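Local coordinates for protein endosialidase (Enterobacteria phage phi92, PDB 4HIZ) that cleaves polysialic acid as a trimeric phage endosialidase, cleaving alpha-2,8 and alpha-2,9 linkages of the sialic acid polymer, at residues 610-615 with 626-631; 571-576 with 586-591. All coordinates share one frame; numbering follows the deposited sequence. Where two conformers were deposited one is given.

Contact 1. Residues 610-615 with 626-631; sequences RLILCG and LLQLYG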
# COMPACT_ATOMS: atom_id res chain seq x y z
N ARG A 610 -5.08 6.67 37.13
CA ARG A 610 -5.04 8.13 37.17
C ARG A 610 -4.49 8.68 35.87
O ARG A 610 -3.80 7.99 35.10
CB ARG A 610 -4.15 8.60 38.33
CG ARG A 610 -2.64 8.25 38.16
CD ARG A 610 -1.97 8.40 39.52
NE ARG A 610 -0.51 8.24 39.51
CZ ARG A 610 0.12 7.08 39.55
NH1 ARG A 610 -0.55 5.91 39.53
NH2 ARG A 610 1.45 7.08 39.62
N LEU A 611 -4.82 9.94 35.64
CA LEU A 611 -4.30 10.68 34.49
C LEU A 611 -3.32 11.72 35.03
O LEU A 611 -3.64 12.44 35.98
CB LEU A 611 -5.47 11.38 33.75
CG LEU A 611 -5.06 12.19 32.50
CD1 LEU A 611 -4.45 11.31 31.39
CD2 LEU A 611 -6.24 13.02 31.94
N ILE A 612 -2.12 11.79 34.44
CA ILE A 612 -1.09 12.74 34.93
C ILE A 612 -0.78 13.74 33.81
O ILE A 612 -0.29 13.36 32.75
CB ILE A 612 0.23 12.06 35.36
CG1 ILE A 612 -0.08 10.92 36.36
CG2 ILE A 612 1.17 13.11 35.99
CD1 ILE A 612 1.18 10.10 36.71
N LEU A 613 -1.06 15.01 34.05
CA LEU A 613 -0.76 16.05 33.08
C LEU A 613 0.52 16.71 33.54
O LEU A 613 0.60 17.12 34.70
CB LEU A 613 -1.89 17.08 33.06
CG LEU A 613 -3.27 16.51 32.76
CD1 LEU A 613 -4.30 17.50 33.20
CD2 LEU A 613 -3.39 16.24 31.26
N CYS A 614 1.51 16.81 32.66
CA CYS A 614 2.87 17.22 33.08
C CYS A 614 3.39 18.40 32.29
O CYS A 614 3.33 18.38 31.06
CB CYS A 614 3.87 16.08 32.83
SG CYS A 614 3.34 14.45 33.35
N GLY A 615 3.93 19.40 32.99
CA GLY A 615 4.53 20.54 32.30
C GLY A 615 5.93 20.23 31.80
O GLY A 615 6.46 21.00 30.97
N LEU A 626 2.76 19.16 37.85
CA LEU A 626 1.89 18.03 37.47
C LEU A 626 0.49 18.29 37.99
O LEU A 626 0.34 18.82 39.10
CB LEU A 626 2.31 16.72 38.19
CG LEU A 626 3.77 16.29 38.08
CD1 LEU A 626 4.03 15.10 39.03
CD2 LEU A 626 4.12 15.90 36.64
N LEU A 627 -0.52 17.88 37.23
CA LEU A 627 -1.86 17.73 37.80
C LEU A 627 -2.22 16.25 37.70
O LEU A 627 -2.19 15.67 36.61
CB LEU A 627 -2.88 18.58 37.03
CG LEU A 627 -4.35 18.30 37.44
CD1 LEU A 627 -4.58 18.68 38.91
CD2 LEU A 627 -5.34 19.09 36.50
N GLN A 628 -2.53 15.63 38.84
CA GLN A 628 -2.92 14.22 38.82
C GLN A 628 -4.41 14.12 39.15
O GLN A 628 -4.88 14.65 40.18
CB GLN A 628 -2.09 13.38 39.83
CG GLN A 628 -0.57 13.42 39.48
CD GLN A 628 0.17 12.20 39.98
OE1 GLN A 628 -0.40 11.13 40.13
NE2 GLN A 628 1.47 12.35 40.20
N LEU A 629 -5.14 13.44 38.29
CA LEU A 629 -6.57 13.23 38.50
C LEU A 629 -6.73 11.73 38.75
O LEU A 629 -6.45 10.93 37.84
CB LEU A 629 -7.34 13.64 37.23
CG LEU A 629 -7.21 15.13 36.89
CD1 LEU A 629 -7.84 15.48 35.49
CD2 LEU A 629 -7.78 15.99 38.02
N TYR A 630 -7.13 11.33 39.96
CA TYR A 630 -7.27 9.91 40.26
C TYR A 630 -8.63 9.36 39.82
O TYR A 630 -9.63 10.06 39.90
CB TYR A 630 -7.12 9.65 41.77
CG TYR A 630 -5.75 9.88 42.39
CD1 TYR A 630 -4.68 10.39 41.67
CD2 TYR A 630 -5.55 9.57 43.73
CE1 TYR A 630 -3.40 10.56 42.29
CE2 TYR A 630 -4.33 9.76 44.35
CZ TYR A 630 -3.25 10.25 43.63
OH TYR A 630 -2.03 10.42 44.28
N GLY A 631 -8.65 8.13 39.33
CA GLY A 631 -9.88 7.46 38.94
C GLY A 631 -10.59 6.84 40.13
O GLY A 631 -10.07 6.77 41.26
O HOH W 1 2.77 9.61 40.31
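An antiparallel beta hairpin in the trimeric C-terminal stalk brings Arg610 against Gln628 and Leu613 against Leu627, the short strand axes coming within 4.7 Å. Leu611 and Leu629 form one hydrogen-bonded pair, and Leu613 and Leu627 the next; in the latter, Leu613 N reaches Leu627 O at 2.9 Å and almost straight. On the face of Arg610, Ile612 and Cys614, Arg610 CG sits between its backbone N and carbonyl carbon (chi1 67°), and the chain extends from there alongside Gln628, guanidinium and amide planes only 17° apart. Its NE gives a bent hydrogen bond (130°) to Gln628 OE1 at 3.0 Å, meeting the oxygen at the guanidinium edge. A water accepts from both Arg610 NH2 and Gln628 NE2, closing the pair with a second link, while NH1 turns to a salt bridge with Glu608. The Arg610 chain also flanks the Tyr630 ring, with CD 3.8 Å from CE1. Farther along this face Leu626 CD2 fills the step between Cys614 SG (3.7 Å) and Ile612 CG2 (4.1 Å). On the other face Leu613 and Leu627 pack on their own counterparts in the neighbouring subunits, consistent with a leucine core about the trimer axis. Residues 610-613 pair in a parallel ladder with a strand of a second subunit, so the sheet crosses the interface, as in the intertwined stalks of phage tailspikes and fibres.

Contact 2. Residues 571-576 with 586-591; sequences LTVTGL and VRVKLD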
# COMPACT_ATOMS: atom_id res chain seq x y z
N LEU A 571 2.24 8.11 21.50
CA LEU A 571 2.04 9.23 20.58
C LEU A 571 2.95 10.38 20.94
O LEU A 571 3.04 10.77 22.12
CB LEU A 571 0.57 9.71 20.66
CG LEU A 571 0.31 11.02 19.88
CD1 LEU A 571 0.61 10.87 18.39
CD2 LEU A 571 -1.14 11.52 20.07
N THR A 572 3.65 10.90 19.93
CA THR A 572 4.40 12.16 20.09
C THR A 572 3.91 13.09 19.00
O THR A 572 3.86 12.71 17.84
CB THR A 572 5.92 11.95 19.96
OG1 THR A 572 6.34 11.11 21.04
CG2 THR A 572 6.67 13.30 20.05
N VAL A 573 3.53 14.31 19.39
CA VAL A 573 3.08 15.29 18.39
C VAL A 573 4.29 16.23 18.22
O VAL A 573 4.75 16.80 19.20
CB VAL A 573 1.81 16.03 18.84
CG1 VAL A 573 1.25 16.86 17.66
CG2 VAL A 573 0.78 14.99 19.33
N THR A 574 4.78 16.40 16.99
CA THR A 574 6.13 16.94 16.76
C THR A 574 6.22 18.39 16.33
O THR A 574 7.18 19.08 16.67
CB THR A 574 6.84 16.14 15.62
OG1 THR A 574 6.10 16.31 14.40
CG2 THR A 574 6.93 14.65 15.97
N GLY A 575 5.25 18.87 15.56
CA GLY A 575 5.38 20.17 14.91
C GLY A 575 6.62 20.30 14.00
O GLY A 575 7.09 21.41 13.72
N LEU A 576 7.11 19.17 13.49
CA LEU A 576 8.33 19.17 12.69
C LEU A 576 7.97 18.82 11.25
O LEU A 576 7.54 17.70 10.95
CB LEU A 576 9.30 18.13 13.28
CG LEU A 576 10.65 18.04 12.55
CD1 LEU A 576 11.33 19.41 12.46
CD2 LEU A 576 11.56 17.06 13.25
N VAL A 586 3.04 23.39 19.44
CA VAL A 586 2.62 22.09 18.92
C VAL A 586 1.21 21.83 19.41
O VAL A 586 0.90 22.09 20.57
CB VAL A 586 3.60 21.02 19.38
CG1 VAL A 586 2.97 19.63 19.23
CG2 VAL A 586 4.88 21.18 18.52
N ARG A 587 0.34 21.36 18.53
CA ARG A 587 -1.11 21.40 18.81
C ARG A 587 -1.84 20.07 18.69
O ARG A 587 -1.72 19.36 17.67
CB ARG A 587 -1.77 22.36 17.82
CG ARG A 587 -1.17 23.76 17.84
CD ARG A 587 -1.73 24.64 16.73
NE ARG A 587 -1.43 26.03 17.00
CZ ARG A 587 -0.40 26.71 16.52
NH1 ARG A 587 0.49 26.11 15.72
NH2 ARG A 587 -0.26 27.99 16.84
N VAL A 588 -2.66 19.77 19.69
CA VAL A 588 -3.66 18.71 19.60
C VAL A 588 -5.00 19.42 19.78
O VAL A 588 -5.17 20.14 20.75
CB VAL A 588 -3.50 17.69 20.75
CG1 VAL A 588 -4.67 16.69 20.74
CG2 VAL A 588 -2.15 16.97 20.59
N LYS A 589 -5.92 19.25 18.85
CA LYS A 589 -7.23 19.91 18.98
C LYS A 589 -8.33 18.87 18.92
O LYS A 589 -8.21 17.87 18.22
CB LYS A 589 -7.46 20.91 17.83
CG LYS A 589 -6.34 21.94 17.72
CD LYS A 589 -6.47 22.69 16.39
CE LYS A 589 -5.35 23.69 16.19
NZ LYS A 589 -5.54 24.45 14.92
N LEU A 590 -9.39 19.11 19.67
CA LEU A 590 -10.54 18.20 19.69
C LEU A 590 -11.78 18.90 19.14
O LEU A 590 -12.09 20.03 19.55
CB LEU A 590 -10.83 17.67 21.11
CG LEU A 590 -9.89 16.56 21.67
CD1 LEU A 590 -8.54 17.08 21.90
CD2 LEU A 590 -10.43 16.01 22.97
N ASP A 591 -12.43 18.25 18.19
CA ASP A 591 -13.74 18.75 17.70
C ASP A 591 -14.83 18.27 18.67
O ASP A 591 -14.54 17.96 19.84
CB ASP A 591 -14.01 18.22 16.29
CG ASP A 591 -13.09 18.84 15.25
OD1 ASP A 591 -12.70 20.01 15.45
OD2 ASP A 591 -12.78 18.19 14.20
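Val573 and Val586 make an apolar contact between two strands that are not paired with each other, in the intertwined part of the C-terminal stalk. The short axes of 571-573 and 586-590 stay 8.5 Å apart at 118°, and no hydrogen bond crosses between the segments. Instead both strands enter parallel ladders with the second and third subunits, so this contact joins, within one chain, parts of sheets completed by its neighbours. Methyl groups bridge the gap. Val573 CG1 lies 3.6 Å from Val586 CG1, the two side chains crossing obliquely, while Val573 CG2 meets Val588 CG2 at 3.8 Å with the side chains at about a right angle. The branches of Val573 are thereby divided between two residues of the facing strand. Val586 divides its own in a similar way: CG1, anti to its backbone N at chi1 163°, also sits 3.3 Å from Val573 O, and CG2 rests 3.6 Å from Thr574 O and 3.8 Å from Gly575 N. Gly575, at a positive phi of 58°, carries the chain close past this methyl. Thr574 OG1 accepts from Leu576 N at 3.2 Å, an ST turn, while Thr574 O takes a hydrogen bond from Gln582 NE2. The segments meet through buried valine methyls and share no hydrogen bond, so their cohesion is probably mainly hydrophobic.

Overall arrangement
Contacts 1 and 2 follow one another along the chain, 571-576 with 586-591 closing before 610-615 with 626-631 opens. Their centres lie 19 Å apart and their nearest atoms about 10 Å, so they do not touch. Both belong to the C-terminal stalk, on the same side of the chain's centre, which is 31 Å from the centre of contact 2 and 46 Å from that of contact 1. The side chains of Cys614 and Thr574 each lie 12 to 13 Å from a bound magnesium ion, too far for either to be a ligand. None of the residues lining the glycan pockets belongs to either contact; both touch the second and third subunits, consistent with a part in the trimer interface.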